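Local coordinates for protein sialyltransferase 0160 (Photobacterium damselae, PDB 4R84) that probably transfers sialic acid from CMP-sialic acid to galactoside acceptors, as a bacterial sialyltransferase built on the two-domain GT-B plan of Rossmann-like halves, at residues A[242-247]-A[297-302]; A[250-255]-A[306-311]; A[349-354]-A[401-406]. One frame throughout, in Å; residues are numbered along the deposited sequence.

Contact 1: A[242-247]-A[297-302]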
# COMPACT_ATOMS: atom_id res chain seq x y z
N SER A 242 11.62 4.52 -15.05
CA SER A 242 10.86 5.45 -15.88
C SER A 242 11.26 6.89 -15.60
O SER A 242 11.36 7.70 -16.51
CB SER A 242 9.35 5.28 -15.64
OG SER A 242 8.93 3.99 -16.04
N LEU A 243 11.47 7.20 -14.32
CA LEU A 243 11.92 8.53 -13.92
C LEU A 243 13.32 8.80 -14.47
O LEU A 243 13.60 9.89 -14.98
CB LEU A 243 11.89 8.66 -12.39
CG LEU A 243 10.50 8.97 -11.80
CD1 LEU A 243 10.51 8.78 -10.29
CD2 LEU A 243 10.06 10.38 -12.17
N TYR A 244 14.19 7.80 -14.38
CA TYR A 244 15.54 7.92 -14.92
C TYR A 244 15.53 8.25 -16.41
O TYR A 244 16.27 9.13 -16.87
CB TYR A 244 16.30 6.62 -14.68
CG TYR A 244 17.69 6.61 -15.27
CD1 TYR A 244 18.77 7.11 -14.56
CD2 TYR A 244 17.91 6.10 -16.55
CE1 TYR A 244 20.05 7.11 -15.12
CE2 TYR A 244 19.18 6.10 -17.10
CZ TYR A 244 20.24 6.60 -16.37
OH TYR A 244 21.50 6.58 -16.93
N GLN A 245 14.69 7.55 -17.16
CA GLN A 245 14.64 7.72 -18.60
C GLN A 245 14.01 9.05 -19.00
O GLN A 245 14.20 9.51 -20.12
CB GLN A 245 13.87 6.55 -19.23
CG GLN A 245 14.64 5.23 -19.19
CD GLN A 245 13.80 4.03 -19.58
OE1 GLN A 245 12.58 4.02 -19.42
NE2 GLN A 245 14.46 3.00 -20.12
N TRP A 246 13.29 9.67 -18.06
CA TRP A 246 12.52 10.88 -18.32
C TRP A 246 13.21 12.16 -17.81
O TRP A 246 12.86 13.27 -18.22
CB TRP A 246 11.13 10.71 -17.67
CG TRP A 246 10.24 11.91 -17.63
CD1 TRP A 246 9.39 12.34 -18.61
CD2 TRP A 246 10.06 12.79 -16.52
NE1 TRP A 246 8.71 13.46 -18.18
CE2 TRP A 246 9.11 13.75 -16.90
CE3 TRP A 246 10.64 12.87 -15.25
CZ2 TRP A 246 8.72 14.79 -16.05
CZ3 TRP A 246 10.25 13.88 -14.42
CH2 TRP A 246 9.30 14.83 -14.81
N LYS A 247 14.20 12.00 -16.94
CA LYS A 247 14.71 13.12 -16.15
C LYS A 247 15.38 14.21 -16.99
O LYS A 247 15.46 15.37 -16.56
CB LYS A 247 15.69 12.62 -15.07
CG LYS A 247 17.02 12.04 -15.57
CD LYS A 247 17.90 11.64 -14.38
CE LYS A 247 19.16 10.88 -14.80
NZ LYS A 247 19.98 11.64 -15.79
N GLU A 297 11.67 8.04 -1.73
CA GLU A 297 11.32 9.43 -1.98
C GLU A 297 12.57 10.27 -2.18
O GLU A 297 12.56 11.26 -2.91
CB GLU A 297 10.48 10.02 -0.83
CG GLU A 297 9.99 11.43 -1.15
CD GLU A 297 9.41 12.16 0.05
OE1 GLU A 297 9.49 11.62 1.18
OE2 GLU A 297 8.87 13.27 -0.13
N ASP A 298 13.67 9.86 -1.55
CA ASP A 298 14.90 10.63 -1.66
C ASP A 298 15.50 10.61 -3.07
O ASP A 298 16.39 11.40 -3.35
CB ASP A 298 15.93 10.12 -0.65
CG ASP A 298 16.24 8.65 -0.81
OD1 ASP A 298 15.34 7.88 -1.18
OD2 ASP A 298 17.40 8.26 -0.55
N TYR A 299 14.99 9.75 -3.96
CA TYR A 299 15.44 9.78 -5.34
C TYR A 299 15.20 11.17 -5.92
O TYR A 299 16.00 11.67 -6.70
CB TYR A 299 14.75 8.70 -6.19
CG TYR A 299 15.30 8.59 -7.58
CD1 TYR A 299 16.68 8.49 -7.79
CD2 TYR A 299 14.48 8.55 -8.70
CE1 TYR A 299 17.21 8.39 -9.05
CE2 TYR A 299 15.00 8.44 -9.97
CZ TYR A 299 16.37 8.36 -10.14
OH TYR A 299 16.93 8.26 -11.40
N LEU A 300 14.11 11.82 -5.49
CA LEU A 300 13.80 13.16 -5.97
C LEU A 300 14.78 14.21 -5.44
O LEU A 300 14.85 15.32 -5.96
CB LEU A 300 12.37 13.56 -5.57
CG LEU A 300 11.27 12.65 -6.10
CD1 LEU A 300 9.92 13.11 -5.52
CD2 LEU A 300 11.25 12.65 -7.62
N ASP A 301 15.52 13.84 -4.39
CA ASP A 301 16.56 14.71 -3.81
C ASP A 301 17.92 14.44 -4.44
O ASP A 301 18.61 15.37 -4.86
CB ASP A 301 16.67 14.49 -2.29
CG ASP A 301 15.42 14.90 -1.54
OD1 ASP A 301 14.81 15.92 -1.91
OD2 ASP A 301 15.06 14.20 -0.58
N VAL A 302 18.33 13.17 -4.46
CA VAL A 302 19.70 12.84 -4.88
C VAL A 302 19.91 12.98 -6.39
O VAL A 302 21.03 13.21 -6.84
CB VAL A 302 20.11 11.40 -4.46
CG1 VAL A 302 20.05 11.26 -2.95
CG2 VAL A 302 19.22 10.36 -5.13

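Contact 2: A[250-255]-A[306-311]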
# COMPACT_ATOMS: atom_id res chain seq x y z
N PRO A 250 13.47 17.78 -22.12
CA PRO A 250 13.40 19.24 -22.11
C PRO A 250 12.01 19.76 -21.75
O PRO A 250 11.02 19.22 -22.23
CB PRO A 250 13.78 19.62 -23.55
CG PRO A 250 13.43 18.42 -24.36
CD PRO A 250 13.75 17.25 -23.47
N ASN A 251 11.97 20.79 -20.91
CA ASN A 251 10.73 21.45 -20.53
C ASN A 251 9.73 20.51 -19.89
O ASN A 251 8.53 20.68 -20.06
CB ASN A 251 10.07 22.09 -21.76
CG ASN A 251 11.07 22.75 -22.68
OD1 ASN A 251 11.91 23.54 -22.25
ND2 ASN A 251 11.00 22.41 -23.97
N LYS A 252 10.22 19.51 -19.14
CA LYS A 252 9.36 18.41 -18.73
C LYS A 252 8.27 18.81 -17.72
O LYS A 252 7.16 18.30 -17.79
CB LYS A 252 10.20 17.25 -18.16
CG LYS A 252 11.08 17.60 -16.98
CD LYS A 252 11.91 16.38 -16.56
CE LYS A 252 12.58 16.58 -15.20
NZ LYS A 252 13.69 17.60 -15.25
N ILE A 253 8.58 19.71 -16.79
CA ILE A 253 7.56 20.14 -15.82
C ILE A 253 6.54 21.04 -16.52
O ILE A 253 5.34 20.94 -16.25
CB ILE A 253 8.17 20.85 -14.60
CG1 ILE A 253 9.02 19.87 -13.81
CG2 ILE A 253 7.08 21.41 -13.70
CD1 ILE A 253 8.32 18.57 -13.47
N GLU A 254 7.01 21.91 -17.40
CA GLU A 254 6.10 22.74 -18.20
C GLU A 254 5.13 21.87 -18.99
O GLU A 254 3.94 22.18 -19.09
CB GLU A 254 6.89 23.63 -19.15
CG GLU A 254 6.04 24.62 -19.91
CD GLU A 254 6.86 25.45 -20.88
OE1 GLU A 254 8.04 25.72 -20.57
OE2 GLU A 254 6.33 25.80 -21.96
N THR A 255 5.64 20.78 -19.55
CA THR A 255 4.79 19.86 -20.28
C THR A 255 3.78 19.21 -19.32
O THR A 255 2.59 19.10 -19.64
CB THR A 255 5.62 18.79 -21.01
OG1 THR A 255 6.51 19.45 -21.92
CG2 THR A 255 4.72 17.85 -21.78
N LEU A 306 15.74 15.85 -11.06
CA LEU A 306 14.38 15.59 -10.61
C LEU A 306 13.94 16.58 -9.53
O LEU A 306 12.84 16.45 -8.97
CB LEU A 306 14.23 14.16 -10.07
CG LEU A 306 14.28 13.04 -11.11
CD1 LEU A 306 14.14 11.69 -10.44
CD2 LEU A 306 13.23 13.20 -12.21
N HIS A 307 14.79 17.55 -9.23
CA HIS A 307 14.43 18.58 -8.25
C HIS A 307 13.19 19.34 -8.70
O HIS A 307 12.37 19.76 -7.88
CB HIS A 307 15.60 19.54 -8.04
CG HIS A 307 16.71 18.97 -7.22
ND1 HIS A 307 17.85 19.67 -6.92
CD2 HIS A 307 16.85 17.74 -6.66
CE1 HIS A 307 18.65 18.91 -6.20
NE2 HIS A 307 18.07 17.74 -6.02
N ASP A 308 13.04 19.51 -10.02
CA ASP A 308 11.89 20.23 -10.54
C ASP A 308 10.60 19.41 -10.34
O ASP A 308 9.54 19.98 -10.06
CB ASP A 308 12.09 20.59 -12.02
CG ASP A 308 12.40 19.38 -12.90
OD1 ASP A 308 12.56 18.26 -12.37
OD2 ASP A 308 12.53 19.58 -14.13
N LEU A 309 10.70 18.09 -10.46
CA LEU A 309 9.55 17.23 -10.17
C LEU A 309 9.25 17.23 -8.67
O LEU A 309 8.08 17.31 -8.25
CB LEU A 309 9.79 15.81 -10.67
CG LEU A 309 8.62 14.86 -10.33
CD1 LEU A 309 7.33 15.32 -11.01
CD2 LEU A 309 8.95 13.42 -10.72
N ARG A 310 10.30 17.18 -7.86
CA ARG A 310 10.16 17.26 -6.40
C ARG A 310 9.34 18.48 -5.99
O ARG A 310 8.39 18.38 -5.18
CB ARG A 310 11.54 17.34 -5.74
CG ARG A 310 11.48 17.43 -4.23
CD ARG A 310 12.83 17.75 -3.67
NE ARG A 310 13.36 19.00 -4.21
CZ ARG A 310 14.61 19.40 -4.06
NH1 ARG A 310 15.46 18.63 -3.39
NH2 ARG A 310 15.01 20.55 -4.58
N ASP A 311 9.68 19.61 -6.58
CA ASP A 311 8.98 20.86 -6.29
C ASP A 311 7.55 20.82 -6.81
O ASP A 311 6.63 21.32 -6.15
CB ASP A 311 9.72 22.05 -6.90
CG ASP A 311 11.07 22.27 -6.26
OD1 ASP A 311 11.28 21.79 -5.12
OD2 ASP A 311 11.93 22.93 -6.89
O HOH W 1 11.35 21.35 -16.12

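Contact 3: A[349-354]-A[401-406]. With CA (calcium ion), chain F; CSF (cytidine-5'-monophosphate-3-fluoro-N-acetyl-neuraminic acid), chain E.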
# COMPACT_ATOMS: atom_id res chain seq x y z
N GLN A 349 12.30 -18.80 14.03
CA GLN A 349 12.88 -20.00 14.64
C GLN A 349 14.01 -20.53 13.78
O GLN A 349 15.05 -20.95 14.30
CB GLN A 349 11.80 -21.06 14.86
CG GLN A 349 10.80 -20.68 15.98
CD GLN A 349 9.59 -21.61 16.06
OE1 GLN A 349 9.48 -22.58 15.31
NE2 GLN A 349 8.67 -21.30 16.98
N GLN A 350 13.82 -20.51 12.47
CA GLN A 350 14.84 -21.01 11.54
C GLN A 350 16.10 -20.14 11.53
O GLN A 350 17.23 -20.65 11.46
CB GLN A 350 14.27 -21.15 10.13
CG GLN A 350 13.22 -22.25 10.02
CD GLN A 350 12.43 -22.21 8.73
OE1 GLN A 350 12.19 -21.15 8.16
NE2 GLN A 350 12.04 -23.39 8.25
N TYR A 351 15.90 -18.82 11.61
CA TYR A 351 17.02 -17.87 11.71
C TYR A 351 17.87 -18.23 12.94
O TYR A 351 19.08 -18.07 12.93
CB TYR A 351 16.50 -16.42 11.82
CG TYR A 351 16.15 -15.70 10.51
CD1 TYR A 351 16.57 -16.18 9.28
CD2 TYR A 351 15.38 -14.54 10.54
CE1 TYR A 351 16.24 -15.50 8.10
CE2 TYR A 351 15.04 -13.87 9.37
CZ TYR A 351 15.47 -14.35 8.16
OH TYR A 351 15.14 -13.67 7.02
N SER A 352 17.22 -18.71 14.00
CA SER A 352 17.94 -19.02 15.24
C SER A 352 18.38 -20.48 15.39
O SER A 352 19.04 -20.82 16.37
CB SER A 352 17.09 -18.64 16.45
OG SER A 352 17.01 -17.23 16.58
N GLN A 353 18.06 -21.34 14.42
CA GLN A 353 18.49 -22.75 14.45
C GLN A 353 20.00 -22.90 14.63
O GLN A 353 20.47 -23.75 15.38
CB GLN A 353 18.07 -23.48 13.18
CG GLN A 353 16.63 -23.97 13.17
CD GLN A 353 16.31 -24.75 11.91
OE1 GLN A 353 17.21 -25.16 11.18
NE2 GLN A 353 15.02 -24.94 11.64
N SER A 354 20.75 -22.08 13.90
CA SER A 354 22.21 -22.03 13.97
C SER A 354 22.65 -20.62 14.39
O SER A 354 22.01 -19.64 14.02
CB SER A 354 22.83 -22.41 12.63
OG SER A 354 24.19 -22.01 12.53
N ASP A 401 24.54 -18.91 7.62
CA ASP A 401 23.53 -19.94 7.37
C ASP A 401 22.79 -19.62 6.08
O ASP A 401 22.41 -18.47 5.84
CB ASP A 401 22.54 -20.02 8.53
CG ASP A 401 23.18 -20.46 9.82
OD1 ASP A 401 24.09 -21.32 9.77
OD2 ASP A 401 22.75 -19.96 10.88
N LEU A 402 22.59 -20.64 5.25
CA LEU A 402 21.97 -20.46 3.93
C LEU A 402 20.45 -20.63 3.96
O LEU A 402 19.92 -21.59 4.52
CB LEU A 402 22.56 -21.40 2.87
CG LEU A 402 23.98 -21.17 2.31
CD1 LEU A 402 25.03 -20.83 3.35
CD2 LEU A 402 24.39 -22.37 1.48
N PHE A 403 19.79 -19.66 3.35
CA PHE A 403 18.35 -19.64 3.14
C PHE A 403 18.10 -19.37 1.66
O PHE A 403 18.86 -18.64 1.02
CB PHE A 403 17.68 -18.57 3.99
CG PHE A 403 17.69 -18.87 5.47
CD1 PHE A 403 18.84 -18.66 6.23
CD2 PHE A 403 16.55 -19.34 6.09
CE1 PHE A 403 18.84 -18.94 7.59
CE2 PHE A 403 16.55 -19.61 7.45
CZ PHE A 403 17.69 -19.42 8.20
N PHE A 404 17.03 -19.94 1.14
CA PHE A 404 16.70 -19.79 -0.27
C PHE A 404 15.33 -19.16 -0.42
O PHE A 404 14.35 -19.68 0.11
CB PHE A 404 16.73 -21.16 -0.97
CG PHE A 404 16.32 -21.12 -2.42
CD1 PHE A 404 16.98 -20.29 -3.31
CD2 PHE A 404 15.34 -21.98 -2.91
CE1 PHE A 404 16.63 -20.27 -4.66
CE2 PHE A 404 14.98 -21.97 -4.25
CZ PHE A 404 15.62 -21.11 -5.14
N LYS A 405 15.25 -18.05 -1.15
CA LYS A 405 13.94 -17.52 -1.52
C LYS A 405 13.81 -17.64 -3.03
O LYS A 405 14.34 -16.81 -3.79
CB LYS A 405 13.74 -16.07 -1.06
CG LYS A 405 12.39 -15.46 -1.50
CD LYS A 405 11.28 -16.45 -1.24
CE LYS A 405 9.91 -15.89 -1.60
NZ LYS A 405 9.61 -15.69 -3.05
N GLY A 406 13.15 -18.71 -3.46
CA GLY A 406 12.99 -18.95 -4.88
C GLY A 406 12.00 -17.99 -5.51
O GLY A 406 11.14 -17.41 -4.82
CA CA F . 21.37 -18.38 12.04
C5A CSF E . 11.29 -8.39 -15.27
C4A CSF E . 9.89 -8.16 -14.71
C2A CSF E . 10.18 -10.24 -13.29
O6A CSF E . 11.50 -10.33 -13.85
C6A CSF E . 12.11 -9.09 -14.19
C3A CSF E . 9.25 -9.48 -14.26
O4A CSF E . 9.08 -7.54 -15.72
N5A CSF E . 11.89 -7.12 -15.59
C7A CSF E . 13.49 -9.41 -14.74
C8A CSF E . 14.33 -10.09 -13.67
C9A CSF E . 15.77 -10.22 -14.14
O9A CSF E . 16.51 -10.84 -13.08
O8A CSF E . 14.30 -9.28 -12.50
O7A CSF E . 13.37 -10.29 -15.86
C1A CSF E . 9.64 -11.64 -13.08
OBA CSF E . 8.55 -11.78 -12.50
OAA CSF E . 10.30 -12.63 -13.49
O1A CSF E . 10.13 -9.55 -12.04
O2A CSF E . 11.35 -8.31 -10.26
N1 CSF E . 10.14 -12.51 -6.24
C2 CSF E . 10.33 -13.16 -5.02
N3 CSF E . 11.45 -13.89 -4.82
C4 CSF E . 12.38 -13.98 -5.80
C5 CSF E . 12.18 -13.34 -7.03
C6 CSF E . 11.02 -12.60 -7.24
C3' CSF E . 9.20 -9.51 -6.98
C2' CSF E . 8.92 -10.39 -5.79
C1' CSF E . 8.88 -11.76 -6.42
O4' CSF E . 8.61 -11.58 -7.81
C4' CSF E . 8.40 -10.19 -8.06
PA CSF E . 11.10 -9.71 -10.76
O5' CSF E . 10.19 -10.35 -9.62
C5' CSF E . 8.87 -9.85 -9.46
O3' CSF E . 8.81 -8.16 -6.73
O2' CSF E . 7.61 -10.13 -5.27
N4 CSF E . 13.50 -14.71 -5.61
O2 CSF E . 9.46 -13.06 -4.12
O3A CSF E . 12.25 -10.66 -11.00
C10 CSF E . 12.44 -6.85 -16.78
O10 CSF E . 12.38 -7.64 -17.72
C11 CSF E . 13.14 -5.53 -16.89
F3A CSF E . 9.01 -10.29 -15.35
O HOH W 2 19.94 -20.43 11.31
O HOH W 3 21.27 -16.48 13.38

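Contact 1: A[242-247]-A[297-302]
Leu243 meets Tyr299 most closely through its beta carbon: CB lies 3.9 Å from CE2 of Tyr299, at the edge of the phenol ring and close to its plane. With CG anti to the carbonyl carbon (chi1 -81°), the methyl end runs alongside and also packs on Leu309. One residue on, Tyr244 takes the tip of the same tyrosine, whose OH comes within 3.7 Å of Tyr244 CB and 3.8 Å of its CD1. The hydroxyl thus arrives at the rim of the Tyr244 ring, near the ring plane, and the two phenols cross obliquely without stacking. No hydrogen bond joins the segments. The contact shows how one long aromatic side chain can bridge two short helices whose backbones stay well apart: the closest alpha carbons, Leu243 CA and Tyr299 CA, are separated by 9.4 Å. Tyr299 makes this reach with CG anti to its backbone nitrogen (chi1 -173°), the ring extended toward helix 237-246. Around the pair, helix 307-313 packs against Leu243 and Leu300 through Leu309, while helix 483-490 meets the Tyr244 side chain through Pro483, Gln486 and Val487.

Contact 2: A[250-255]-A[306-311]
Chi1 values of 58° in Lys252 and 56° in Asp308 place each CG between its backbone nitrogen and carbonyl carbon, and a bend at chi4 (-71°) of Lys252 turns the ammonium toward the carboxylate. The two side chains cross at about a right angle. Lys252 NZ donates to Asp308 OD2 at 2.6 Å, using the syn lone pair of that oxygen, in a hydrogen bond that is also a salt bridge. Beside it, Ile253 CG1 rests 3.5 Å from Asp308 CG, laying an apolar branch against the carboxylate. Its terminal CD1 continues to the backbone of the other helix, 3.8 Å from Leu309 CA, and reaches the Leu309 side chain at CD1, 4.2 Å away. A water adds a second link, accepting from Ile253 N at 3.3 Å and donating to Asp308 OD2 at 2.9 Å. Lys252 NZ also bonds to the carbonyls of Lys247 and Asn305, tying together the chain just ahead of both helices. Asp308 OD2 is therefore held by an ammonium and a water, and the three acceptors around buried Lys252 NZ would be expected to favour its charged form, making this a polar junction bordered by aliphatic packing.

Contact 3: A[349-354]-A[401-406]
Asp401 splits its carboxylate between calcium and Ser354, where the end of a helix meets the start of a strand. Asp401 OD2 binds calcium at 2.4 Å, while Asp401 OD1 accepts a hydrogen bond from Ser354 OG at 2.8 Å through its syn lone pair. The hydroxyl is placed for this by chi1 of 163°, anti to Ser354 N. Tyr351 O and Ser354 O also ligate the ion, at 2.5 and 2.4 Å respectively. Two waters, Leu356 O and Asn358 OD1 complete the seven ligands. One of the waters also donates to Gln350 O and accepts from Ser354 N, linking the metal to the helix end.

Next to this polar site lies an edge-to-face aromatic pair. The Tyr351 edge comes over one face of Phe403, with Tyr351 CD1 3.6 Å from Phe403 CZ and the ring planes at 73°. Gln350 CB packs against Phe403 CE2 at 3.8 Å, while the Tyr351 hydroxyl bonds to Met441 O. Farther along strand 401-405, Lys405 O accepts from N4 of the cytosine and Lys405 NZ donates to its O2, so backbone carbonyl and side-chain amine hold two groups on the same Watson-Crick edge of the base. The arrangement belongs to the nucleotide-binding Rossmann-like domain of a GT-B glycosyltransferase, where a parallel strand ends at the donor pocket, here with a calcium site at its far end.

Contacts 1 and 2 are neighbours, with centres 11 Å apart, and their segments alternate along the chain: helix 237-246 is followed by helix 252-267, and helix 299-302 by helix 307-313. They touch: the Asp301 side chain forms a salt bridge with Arg310 and its backbone O probably a hydrogen bond with His307, so the four helices pack as one group. They lie in the half built on the large mixed sheet, whose strand 290-294 comes just before helix 299-302. Contact 3 comes later in sequence, 35 Å from contact 1 and 45 Å from contact 2, centre to centre, on the four-stranded parallel sheet of the other half. The trio thus samples both GT-B halves, with CMP-3F-Neu5Ac bound between them.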